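PDB 6XSX: ZmpA Glycopeptidase from Clostridium perfringens, which probably cleaves the peptide backbone of glycosylated proteins, as the catalytic module of the M60-family metalloprotease ZmpA. Local coordinates for residues A115-Y121 with Q174-D180; Y240-W246 with G258-K264; W322-L327 with W432-D436. All coordinates share one frame; numbering follows the deposited sequence.

Contact 1: residues A115-Y121 with Q174-D180; sequences AKAGVLY and QLPDVFD
Gln174 meets the other segment through its backbone carbonyl rather than its side-chain amide: Gln174 O lies 3.5 Å from Ala117 CB and 3.6 Å from Ala115 CB, so one carbonyl oxygen touches two methyl groups. A water donates to that same oxygen and to Lys116 O, tying the two backbones where the segments are loop, while Gln174 OE1 turns off to Lys56. Leu175 points its side chain away and touches Ala115 CB through its carbonyl oxygen; packing of side chain on side chain begins at Pro176. The proline ring packs on the Ala117 methyl and the Gly118 backbone, with Pro176 CD 3.8 Å from Ala117 CB and Pro176 CG 3.6 Å from Gly118 O. Val178 then meets Val119 tip to tip, CG1 to CG1 at 3.5 Å. With chi1 at 58°, Val178 CG1 stands between its N and carbonyl carbon, the position from which it faces Val119. Asp180 closes the series by accepting from Tyr121: OH to OD2 is 2.7 Å, on the syn side but 29° out of the carboxylate plane. Tyr145 OH also bonds OD2 and Asn189 ND2 bonds OD1, a set of partners that would favour a charged, fixed carboxylate. In the mixed sheet, strands 49-56 and 143-149 lie between 117-123 and 179-182, yet the side chains touch, consistent with a curved sheet; Tyr145 packs against Val119, Tyr121 and Val178, while helix 155-171 covers Leu175 and Phe179.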
loop_
_atom_site.group_PDB
_atom_site.type_symbol
_atom_site.label_atom_id
_atom_site.label_comp_id
_atom_site.label_asym_id
_atom_site.label_seq_id
_atom_site.Cartn_x
_atom_site.Cartn_y
_atom_site.Cartn_z
ATOM N N ALA A 115 24.663 -17.395 5.704
ATOM C CA ALA A 115 24.681 -18.611 6.500
ATOM C C ALA A 115 23.375 -19.382 6.302
ATOM O O ALA A 115 22.318 -18.787 6.092
ATOM C CB ALA A 115 24.893 -18.254 7.952
ATOM N N LYS A 116 23.463 -20.719 6.354
ATOM C CA LYS A 116 22.278 -21.560 6.337
ATOM C C LYS A 116 21.729 -21.580 7.759
ATOM O O LYS A 116 22.176 -22.359 8.601
ATOM C CB LYS A 116 22.608 -22.961 5.806
ATOM C CG LYS A 116 23.223 -23.013 4.414
ATOM C CD LYS A 116 22.261 -22.592 3.317
ATOM C CE LYS A 116 22.686 -23.069 1.940
ATOM N NZ LYS A 116 22.234 -24.462 1.689
ATOM N N ALA A 117 20.805 -20.656 8.033
ATOM C CA ALA A 117 20.344 -20.432 9.393
ATOM C C ALA A 117 19.209 -19.419 9.352
ATOM O O ALA A 117 19.036 -18.718 8.350
ATOM C CB ALA A 117 21.493 -19.915 10.232
ATOM N N GLY A 118 18.471 -19.332 10.463
ATOM C CA GLY A 118 17.379 -18.380 10.585
ATOM C C GLY A 118 16.712 -18.471 11.954
ATOM O O GLY A 118 17.362 -18.825 12.934
ATOM N N VAL A 119 15.413 -18.150 11.997
ATOM C CA VAL A 119 14.693 -17.944 13.242
ATOM C C VAL A 119 13.418 -18.794 13.241
ATOM O O VAL A 119 12.996 -19.304 12.198
ATOM C CB VAL A 119 14.373 -16.450 13.452
ATOM C CG1 VAL A 119 15.626 -15.585 13.494
ATOM C CG2 VAL A 119 13.388 -15.934 12.416
ATOM N N LEU A 120 12.817 -18.932 14.434
ATOM C CA LEU A 120 11.593 -19.692 14.633
ATOM C C LEU A 120 10.476 -18.733 15.018
ATOM O O LEU A 120 10.668 -17.864 15.870
ATOM C CB LEU A 120 11.762 -20.757 15.732
ATOM C CG LEU A 120 12.919 -21.750 15.578
ATOM C CD1 LEU A 120 12.968 -22.686 16.774
ATOM C CD2 LEU A 120 12.805 -22.561 14.293
ATOM N N TYR A 121 9.321 -18.933 14.364
ATOM C CA TYR A 121 8.046 -18.363 14.758
ATOM C C TYR A 121 7.046 -19.492 15.003
ATOM O O TYR A 121 7.260 -20.628 14.570
ATOM C CB TYR A 121 7.512 -17.449 13.652
ATOM C CG TYR A 121 8.503 -16.454 13.091
ATOM C CD1 TYR A 121 9.026 -15.438 13.878
ATOM C CD2 TYR A 121 8.909 -16.526 11.764
ATOM C CE1 TYR A 121 9.933 -14.522 13.368
ATOM C CE2 TYR A 121 9.807 -15.613 11.232
ATOM C CZ TYR A 121 10.313 -14.605 12.036
ATOM O OH TYR A 121 11.207 -13.716 11.519
ATOM N N GLN A 174 28.223 -18.791 11.475
ATOM C CA GLN A 174 27.205 -19.746 11.058
ATOM C C GLN A 174 25.829 -19.336 11.588
ATOM O O GLN A 174 24.823 -19.906 11.154
ATOM C CB GLN A 174 27.465 -21.149 11.619
ATOM C CG GLN A 174 28.612 -21.924 10.981
ATOM C CD GLN A 174 28.908 -23.207 11.736
ATOM O OE1 GLN A 174 28.538 -23.386 12.905
ATOM N NE2 GLN A 174 29.606 -24.121 11.077
ATOM N N LEU A 175 25.795 -18.423 12.577
ATOM C CA LEU A 175 24.542 -17.917 13.135
ATOM C C LEU A 175 23.852 -16.995 12.130
ATOM O O LEU A 175 24.524 -16.352 11.332
ATOM C CB LEU A 175 24.828 -17.137 14.425
ATOM C CG LEU A 175 25.153 -17.970 15.663
ATOM C CD1 LEU A 175 25.617 -17.063 16.794
ATOM C CD2 LEU A 175 23.947 -18.783 16.114
ATOM N N PRO A 176 22.500 -16.843 12.151
ATOM C CA PRO A 176 21.827 -15.923 11.230
ATOM C C PRO A 176 22.049 -14.469 11.657
ATOM O O PRO A 176 21.975 -14.151 12.843
ATOM C CB PRO A 176 20.350 -16.302 11.399
ATOM C CG PRO A 176 20.266 -16.729 12.843
ATOM C CD PRO A 176 21.564 -17.483 13.092
ATOM N N ASP A 177 22.331 -13.598 10.679
ATOM C CA ASP A 177 22.401 -12.162 10.904
ATOM C C ASP A 177 20.973 -11.617 10.831
ATOM O O ASP A 177 20.462 -11.375 9.739
ATOM C CB ASP A 177 23.333 -11.488 9.881
ATOM C CG ASP A 177 23.662 -10.025 10.176
ATOM O OD1 ASP A 177 23.079 -9.457 11.131
ATOM O OD2 ASP A 177 24.498 -9.449 9.440
ATOM N N VAL A 178 20.329 -11.441 11.991
ATOM C CA VAL A 178 18.896 -11.176 12.006
ATOM C C VAL A 178 18.514 -10.312 13.205
ATOM O O VAL A 178 19.001 -10.552 14.309
ATOM C CB VAL A 178 18.059 -12.475 12.002
ATOM C CG1 VAL A 178 18.382 -13.382 13.185
ATOM C CG2 VAL A 178 16.567 -12.184 11.980
ATOM N N PHE A 179 17.590 -9.361 12.965
ATOM C CA PHE A 179 16.872 -8.636 14.006
ATOM C C PHE A 179 15.411 -8.469 13.598
ATOM O O PHE A 179 15.129 -8.060 12.466
ATOM C CB PHE A 179 17.518 -7.267 14.254
ATOM C CG PHE A 179 16.760 -6.389 15.211
ATOM C CD1 PHE A 179 16.798 -6.627 16.580
ATOM C CD2 PHE A 179 15.998 -5.328 14.748
ATOM C CE1 PHE A 179 16.087 -5.822 17.461
ATOM C CE2 PHE A 179 15.281 -4.528 15.626
ATOM C CZ PHE A 179 15.336 -4.768 16.983
ATOM N N ASP A 180 14.489 -8.782 14.523
ATOM C CA ASP A 180 13.061 -8.690 14.234
ATOM C C ASP A 180 12.404 -7.641 15.121
ATOM O O ASP A 180 12.685 -7.591 16.315
ATOM C CB ASP A 180 12.332 -10.024 14.438
ATOM C CG ASP A 180 12.502 -11.032 13.309
ATOM O OD1 ASP A 180 12.871 -10.616 12.198
ATOM O OD2 ASP A 180 12.251 -12.232 13.543
HETATM O O HOH W 1 24.792 -22.203 9.801
#

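Contact 2: residues Y240-W246 with G258-K264; sequences YISMLKW and GITGFNK. With EDO (1,2-ethanediol), chain H.
Phe262 turns the face of its ring to the Met243-Leu244 peptide, with Phe262 CZ 3.4 Å from Leu244 N and Met243 O above the centre of the ring. Its chi1 of 52° folds the ring back over the neighbouring strand, where Ser242 CB reaches the ring edge, 3.7 Å from CE2. Ser242 OG shares a hydrogen bond with a 1,2-ethanediol, probably from the crystallisation liquor. At the other end, Gly258 O sits over the centre of the Tyr240 ring, 3.8 Å from CD1, and Tyr240 OH and Thr260 OG1 share a short hydrogen bond of 2.5 Å, with OG1 at the ring edge. On the opposite face of the sheet, Ile241 and Ile259 lie side by side and point the same way, CB of Ile241 to CG1 of Ile259 at 3.9 Å. Lys245, extended beyond CG, runs over Gly261, where no CB obstructs it, with CD 3.8 Å from Gly261 CA. Its NZ bonds Asn86, and a water links it to Ile259 O. Between the two faces, five backbone bonds join the parallel strands, from Ile241 N to Gly258 O through to Lys245 N to Phe262 O. Asn286 bonds Tyr240 OH, Ile259 O and Gly258 N, and Thr260 touches Glu282. The chemistry ties this strand pair to helix 277-286, whose HExxH sequence is consistent with the metal-binding helix of a metalloprotease, although no metal is bound here.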
loop_
_atom_site.group_PDB
_atom_site.type_symbol
_atom_site.label_atom_id
_atom_site.label_comp_id
_atom_site.label_asym_id
_atom_site.label_seq_id
_atom_site.Cartn_x
_atom_site.Cartn_y
_atom_site.Cartn_z
ATOM N N TYR A 240 1.309 -8.833 9.388
ATOM C CA TYR A 240 1.865 -8.421 8.109
ATOM C C TYR A 240 3.381 -8.459 8.248
ATOM O O TYR A 240 3.908 -8.085 9.301
ATOM C CB TYR A 240 1.395 -7.014 7.720
ATOM C CG TYR A 240 1.736 -6.655 6.293
ATOM C CD1 TYR A 240 0.828 -6.861 5.260
ATOM C CD2 TYR A 240 2.991 -6.175 5.965
ATOM C CE1 TYR A 240 1.157 -6.562 3.944
ATOM C CE2 TYR A 240 3.338 -5.879 4.659
ATOM C CZ TYR A 240 2.415 -6.066 3.644
ATOM O OH TYR A 240 2.766 -5.772 2.357
ATOM N N ILE A 241 4.064 -8.893 7.180
ATOM C CA ILE A 241 5.504 -9.116 7.220
ATOM C C ILE A 241 6.187 -8.313 6.115
ATOM O O ILE A 241 5.835 -8.450 4.940
ATOM C CB ILE A 241 5.827 -10.619 7.067
ATOM C CG1 ILE A 241 5.168 -11.455 8.170
ATOM C CG2 ILE A 241 7.340 -10.847 7.002
ATOM C CD1 ILE A 241 4.850 -12.877 7.754
ATOM N N SER A 242 7.172 -7.496 6.516
ATOM C CA SER A 242 8.178 -6.946 5.617
ATOM C C SER A 242 9.522 -7.589 5.952
ATOM O O SER A 242 9.964 -7.538 7.096
ATOM C CB SER A 242 8.265 -5.441 5.728
ATOM O OG SER A 242 6.969 -4.869 5.752
ATOM N N MET A 243 10.160 -8.220 4.966
ATOM C CA MET A 243 11.392 -8.939 5.252
ATOM C C MET A 243 12.431 -8.670 4.165
ATOM O O MET A 243 12.095 -8.361 3.021
ATOM C CB MET A 243 11.145 -10.449 5.360
ATOM C CG MET A 243 10.628 -11.067 4.080
ATOM S SD MET A 243 10.803 -12.872 4.011
ATOM C CE MET A 243 9.381 -13.395 4.967
ATOM N N LEU A 244 13.701 -8.773 4.568
ATOM C CA LEU A 244 14.830 -8.690 3.669
ATOM C C LEU A 244 14.755 -9.869 2.706
ATOM O O LEU A 244 14.548 -11.007 3.130
ATOM C CB LEU A 244 16.096 -8.759 4.528
ATOM C CG LEU A 244 17.425 -8.830 3.780
ATOM C CD1 LEU A 244 17.614 -7.595 2.907
ATOM C CD2 LEU A 244 18.578 -8.974 4.767
ATOM N N LYS A 245 14.920 -9.577 1.413
ATOM C CA LYS A 245 14.976 -10.618 0.401
ATOM C C LYS A 245 16.101 -10.294 -0.575
ATOM O O LYS A 245 16.504 -9.141 -0.718
ATOM C CB LYS A 245 13.655 -10.686 -0.366
ATOM C CG LYS A 245 12.459 -11.240 0.388
ATOM C CD LYS A 245 11.313 -11.545 -0.558
ATOM C CE LYS A 245 10.021 -11.851 0.164
ATOM N NZ LYS A 245 8.980 -12.268 -0.799
ATOM N N TRP A 246 16.578 -11.328 -1.269
ATOM C CA TRP A 246 17.611 -11.135 -2.271
ATOM C C TRP A 246 16.924 -10.836 -3.601
ATOM O O TRP A 246 16.444 -11.748 -4.265
ATOM C CB TRP A 246 18.497 -12.389 -2.332
ATOM C CG TRP A 246 19.547 -12.380 -3.400
ATOM C CD1 TRP A 246 20.313 -11.320 -3.793
ATOM C CD2 TRP A 246 19.990 -13.506 -4.182
ATOM N NE1 TRP A 246 21.178 -11.702 -4.783
ATOM C CE2 TRP A 246 21.012 -13.040 -5.033
ATOM C CE3 TRP A 246 19.624 -14.858 -4.248
ATOM C CZ2 TRP A 246 21.653 -13.877 -5.950
ATOM C CZ3 TRP A 246 20.263 -15.687 -5.147
ATOM C CH2 TRP A 246 21.266 -15.200 -5.990
ATOM N N GLY A 258 0.817 -11.635 2.133
ATOM C CA GLY A 258 0.935 -10.709 3.247
ATOM C C GLY A 258 2.389 -10.428 3.617
ATOM O O GLY A 258 2.697 -10.161 4.775
ATOM N N ILE A 259 3.272 -10.490 2.618
ATOM C CA ILE A 259 4.688 -10.230 2.820
ATOM C C ILE A 259 5.127 -9.156 1.828
ATOM O O ILE A 259 4.856 -9.277 0.633
ATOM C CB ILE A 259 5.502 -11.535 2.644
ATOM C CG1 ILE A 259 5.175 -12.557 3.740
ATOM C CG2 ILE A 259 6.996 -11.247 2.563
ATOM C CD1 ILE A 259 5.414 -14.012 3.349
ATOM N N THR A 260 5.813 -8.122 2.337
ATOM C CA THR A 260 6.599 -7.223 1.503
ATOM C C THR A 260 8.072 -7.633 1.561
ATOM O O THR A 260 8.648 -7.784 2.638
ATOM C CB THR A 260 6.458 -5.758 1.945
ATOM O OG1 THR A 260 5.148 -5.302 1.604
ATOM C CG2 THR A 260 7.510 -4.856 1.330
ATOM N N GLY A 261 8.673 -7.836 0.389
ATOM C CA GLY A 261 10.103 -8.083 0.303
ATOM C C GLY A 261 10.815 -6.797 -0.099
ATOM O O GLY A 261 10.276 -6.036 -0.893
ATOM N N PHE A 262 11.985 -6.541 0.499
ATOM C CA PHE A 262 12.817 -5.399 0.152
ATOM C C PHE A 262 14.264 -5.884 0.104
ATOM O O PHE A 262 14.617 -6.847 0.782
ATOM C CB PHE A 262 12.636 -4.256 1.157
ATOM C CG PHE A 262 12.810 -4.668 2.600
ATOM C CD1 PHE A 262 14.077 -4.896 3.135
ATOM C CD2 PHE A 262 11.705 -4.868 3.418
ATOM C CE1 PHE A 262 14.225 -5.314 4.451
ATOM C CE2 PHE A 262 11.856 -5.257 4.744
ATOM C CZ PHE A 262 13.115 -5.497 5.256
ATOM N N ASN A 263 15.097 -5.204 -0.687
ATOM C CA ASN A 263 16.481 -5.606 -0.870
ATOM C C ASN A 263 17.336 -4.997 0.244
ATOM O O ASN A 263 16.846 -4.187 1.035
ATOM C CB ASN A 263 16.977 -5.228 -2.273
ATOM C CG ASN A 263 18.012 -6.184 -2.841
ATOM O OD1 ASN A 263 18.636 -6.971 -2.118
ATOM N ND2 ASN A 263 18.197 -6.126 -4.151
ATOM N N LYS A 264 18.627 -5.368 0.249
ATOM C CA LYS A 264 19.589 -5.047 1.296
ATOM C C LYS A 264 19.621 -3.548 1.586
ATOM O O LYS A 264 19.651 -3.139 2.748
ATOM C CB LYS A 264 20.994 -5.518 0.890
ATOM C CG LYS A 264 22.040 -5.482 1.999
ATOM C CD LYS A 264 23.482 -5.575 1.513
ATOM C CE LYS A 264 23.974 -6.994 1.352
ATOM N NZ LYS A 264 25.230 -7.058 0.561
HETATM C C1 EDO H . 5.948 0.279 5.170
HETATM O O1 EDO H . 7.301 0.548 5.555
HETATM C C2 EDO H . 5.423 -1.109 5.365
HETATM O O2 EDO H . 6.206 -2.158 4.787
HETATM O O HOH W 2 6.966 -10.447 -1.069
#

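Contact 3: residues W322-L327 with W432-D436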
loop_
_atom_site.group_PDB
_atom_site.type_symbol
_atom_site.label_atom_id
_atom_site.label_comp_id
_atom_site.label_asym_id
_atom_site.label_seq_id
_atom_site.Cartn_x
_atom_site.Cartn_y
_atom_site.Cartn_z
ATOM N N TRP A 322 -0.460 14.031 -15.516
ATOM C CA TRP A 322 -1.574 14.967 -15.561
ATOM C C TRP A 322 -1.499 15.759 -16.864
ATOM O O TRP A 322 -2.478 15.812 -17.610
ATOM C CB TRP A 322 -1.583 15.906 -14.349
ATOM C CG TRP A 322 -1.810 15.278 -13.004
ATOM C CD1 TRP A 322 -0.960 15.325 -11.935
ATOM C CD2 TRP A 322 -2.975 14.563 -12.553
ATOM N NE1 TRP A 322 -1.509 14.698 -10.851
ATOM C CE2 TRP A 322 -2.747 14.217 -11.198
ATOM C CE3 TRP A 322 -4.190 14.193 -13.148
ATOM C CZ2 TRP A 322 -3.682 13.508 -10.443
ATOM C CZ3 TRP A 322 -5.114 13.495 -12.397
ATOM C CH2 TRP A 322 -4.862 13.160 -11.062
ATOM N N GLU A 323 -0.314 16.323 -17.139
ATOM C CA GLU A 323 -0.118 17.228 -18.264
ATOM C C GLU A 323 0.120 16.466 -19.573
ATOM O O GLU A 323 -0.308 16.919 -20.634
ATOM C CB GLU A 323 0.996 18.241 -17.969
ATOM C CG GLU A 323 0.665 19.223 -16.846
ATOM C CD GLU A 323 -0.535 20.134 -17.085
ATOM O OE1 GLU A 323 -0.622 20.713 -18.175
ATOM O OE2 GLU A 323 -1.386 20.273 -16.180
ATOM N N ARG A 324 0.818 15.325 -19.511
ATOM C CA ARG A 324 1.187 14.602 -20.721
ATOM C C ARG A 324 0.016 13.794 -21.278
ATOM O O ARG A 324 -0.035 13.527 -22.477
ATOM C CB ARG A 324 2.333 13.620 -20.455
ATOM C CG ARG A 324 3.717 14.254 -20.442
ATOM C CD ARG A 324 4.761 13.203 -20.127
ATOM N NE ARG A 324 6.080 13.792 -20.283
ATOM C CZ ARG A 324 7.236 13.130 -20.218
ATOM N NH1 ARG A 324 7.250 11.821 -20.012
ATOM N NH2 ARG A 324 8.376 13.784 -20.372
ATOM N N ASN A 325 -0.908 13.381 -20.405
ATOM C CA ASN A 325 -1.814 12.294 -20.734
ATOM C C ASN A 325 -3.256 12.647 -20.382
ATOM O O ASN A 325 -4.124 12.641 -21.254
ATOM C CB ASN A 325 -1.444 11.007 -19.993
ATOM C CG ASN A 325 -0.574 10.075 -20.807
ATOM O OD1 ASN A 325 -1.080 9.110 -21.388
ATOM N ND2 ASN A 325 0.724 10.349 -20.855
ATOM N N ILE A 326 -3.499 12.901 -19.090
ATOM C CA ILE A 326 -4.834 12.811 -18.526
ATOM C C ILE A 326 -5.622 14.060 -18.897
ATOM O O ILE A 326 -6.673 13.962 -19.520
ATOM C CB ILE A 326 -4.775 12.580 -16.997
ATOM C CG1 ILE A 326 -4.057 11.269 -16.660
ATOM C CG2 ILE A 326 -6.175 12.619 -16.391
ATOM C CD1 ILE A 326 -3.396 11.239 -15.303
ATOM N N LEU A 327 -5.095 15.225 -18.517
ATOM C CA LEU A 327 -5.854 16.463 -18.558
ATOM C C LEU A 327 -6.157 16.896 -19.992
ATOM O O LEU A 327 -7.289 17.288 -20.264
ATOM C CB LEU A 327 -5.142 17.540 -17.731
ATOM C CG LEU A 327 -5.160 17.291 -16.220
ATOM C CD1 LEU A 327 -4.407 18.389 -15.486
ATOM C CD2 LEU A 327 -6.592 17.190 -15.699
ATOM N N TRP A 432 -13.387 15.476 -13.894
ATOM C CA TRP A 432 -12.218 14.992 -14.620
ATOM C C TRP A 432 -11.097 16.030 -14.660
ATOM O O TRP A 432 -10.030 15.748 -15.198
ATOM C CB TRP A 432 -12.579 14.516 -16.034
ATOM C CG TRP A 432 -13.498 15.459 -16.752
ATOM C CD1 TRP A 432 -13.143 16.470 -17.596
ATOM C CD2 TRP A 432 -14.934 15.498 -16.659
ATOM N NE1 TRP A 432 -14.255 17.128 -18.049
ATOM C CE2 TRP A 432 -15.370 16.555 -17.493
ATOM C CE3 TRP A 432 -15.890 14.747 -15.960
ATOM C CZ2 TRP A 432 -16.722 16.874 -17.646
ATOM C CZ3 TRP A 432 -17.225 15.070 -16.103
ATOM C CH2 TRP A 432 -17.633 16.116 -16.936
ATOM N N TYR A 433 -11.324 17.220 -14.093
ATOM C CA TYR A 433 -10.250 18.202 -13.986
ATOM C C TYR A 433 -9.490 18.048 -12.664
ATOM O O TYR A 433 -8.513 18.760 -12.438
ATOM C CB TYR A 433 -10.767 19.637 -14.148
ATOM C CG TYR A 433 -11.232 20.045 -15.530
ATOM C CD1 TYR A 433 -10.785 19.394 -16.671
ATOM C CD2 TYR A 433 -12.090 21.122 -15.703
ATOM C CE1 TYR A 433 -11.214 19.763 -17.936
ATOM C CE2 TYR A 433 -12.526 21.510 -16.962
ATOM C CZ TYR A 433 -12.084 20.829 -18.085
ATOM O OH TYR A 433 -12.502 21.197 -19.332
ATOM N N ALA A 434 -9.927 17.126 -11.786
ATOM C CA ALA A 434 -9.242 16.926 -10.514
ATOM C C ALA A 434 -7.776 16.582 -10.765
ATOM O O ALA A 434 -7.463 15.847 -11.702
ATOM C CB ALA A 434 -9.903 15.838 -9.694
ATOM N N ASN A 435 -6.900 17.126 -9.912
ATOM C CA ASN A 435 -5.469 16.851 -9.959
ATOM C C ASN A 435 -4.854 17.147 -8.591
ATOM O O ASN A 435 -5.512 17.708 -7.718
ATOM C CB ASN A 435 -4.786 17.579 -11.125
ATOM C CG ASN A 435 -4.718 19.076 -10.929
ATOM O OD1 ASN A 435 -3.873 19.558 -10.182
ATOM N ND2 ASN A 435 -5.602 19.820 -11.582
ATOM N N ASP A 436 -3.584 16.759 -8.422
ATOM C CA ASP A 436 -2.873 16.802 -7.156
ATOM C C ASP A 436 -2.813 18.203 -6.549
ATOM O O ASP A 436 -2.636 18.312 -5.336
ATOM C CB ASP A 436 -1.487 16.147 -7.252
ATOM C CG ASP A 436 -1.538 14.653 -7.531
ATOM O OD1 ASP A 436 -2.585 14.044 -7.297
ATOM O OD2 ASP A 436 -0.538 14.115 -8.005
#
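Trp322 and Asp436 form the one direct hydrogen bond of the contact, from Trp322 NE1 to Asp436 OD2 at 3.1 Å and nearly straight, with an N-H...O angle of 167°. The oxygen lies in the indole plane, while the N-H comes to it from above the carboxylate plane, the two planes standing almost at right angles. Ser314 and Thr317 also bond OD2, and Trp356 NE1 bonds OD1; so many partners hold the carboxylate firmly and would tend to stabilise its negative charge.

A second kind of interaction uses the indole face. Asn435 CA lies 3.8 Å from the centroid of the six-membered ring, 12° off the normal, a CH-pi contact, and Asn435 CB sits over the same face, 3.8 Å from Trp322 CD2. The Asn435 amide is held by its own neighbourhood: a chi1 of 70° swings it back over its own main chain, where ND2 bonds Tyr433 O at 3.2 Å and also Ile479 O, while OD1 caps Lys437 N as the chain turns into helix 437-440.

Plain packing completes the contact. Leu327 CD2 is 3.8 Å from Trp432 O, and Trp322 CZ3 is 3.4 Å from Ala434 O. The helix makes a wider pi-type turn here, marked by the 2.8 Å bond from Leu327 N to Trp322 O.

Around this site, Gln357 of helix 347-361 bonds Trp432 O and Ala434 O, and helix 403-408 packs on Trp432. Tyr433 bonds Glu482 and stacks on Phe492, so the loop 432-436 lies between this group of helices and the antiparallel sheet that contains strands 478-485 and 488-493.

In the fold
From the N terminus, the three contacts follow one another in series, and none nests within or crosses another. Contact 1 closes a loop of 52 residues that includes helix 155-171, joining two parts of the large mixed sheet. Contact 2 closes a much shorter loop, 11 residues with a single short strand, and pairs neighbours in that same sheet; the two centres are about 15 Å apart, though their atoms do not touch. Contact 3 spans 104 residues, rich in helix and free of strand, and lies about 34 Å from contact 2 and 48 Å from contact 1, centre to centre. It ties helix 321-331 to the loop before helix 437-440, which borders the C-terminal sheet, on the far side of the chain's centre from contact 1.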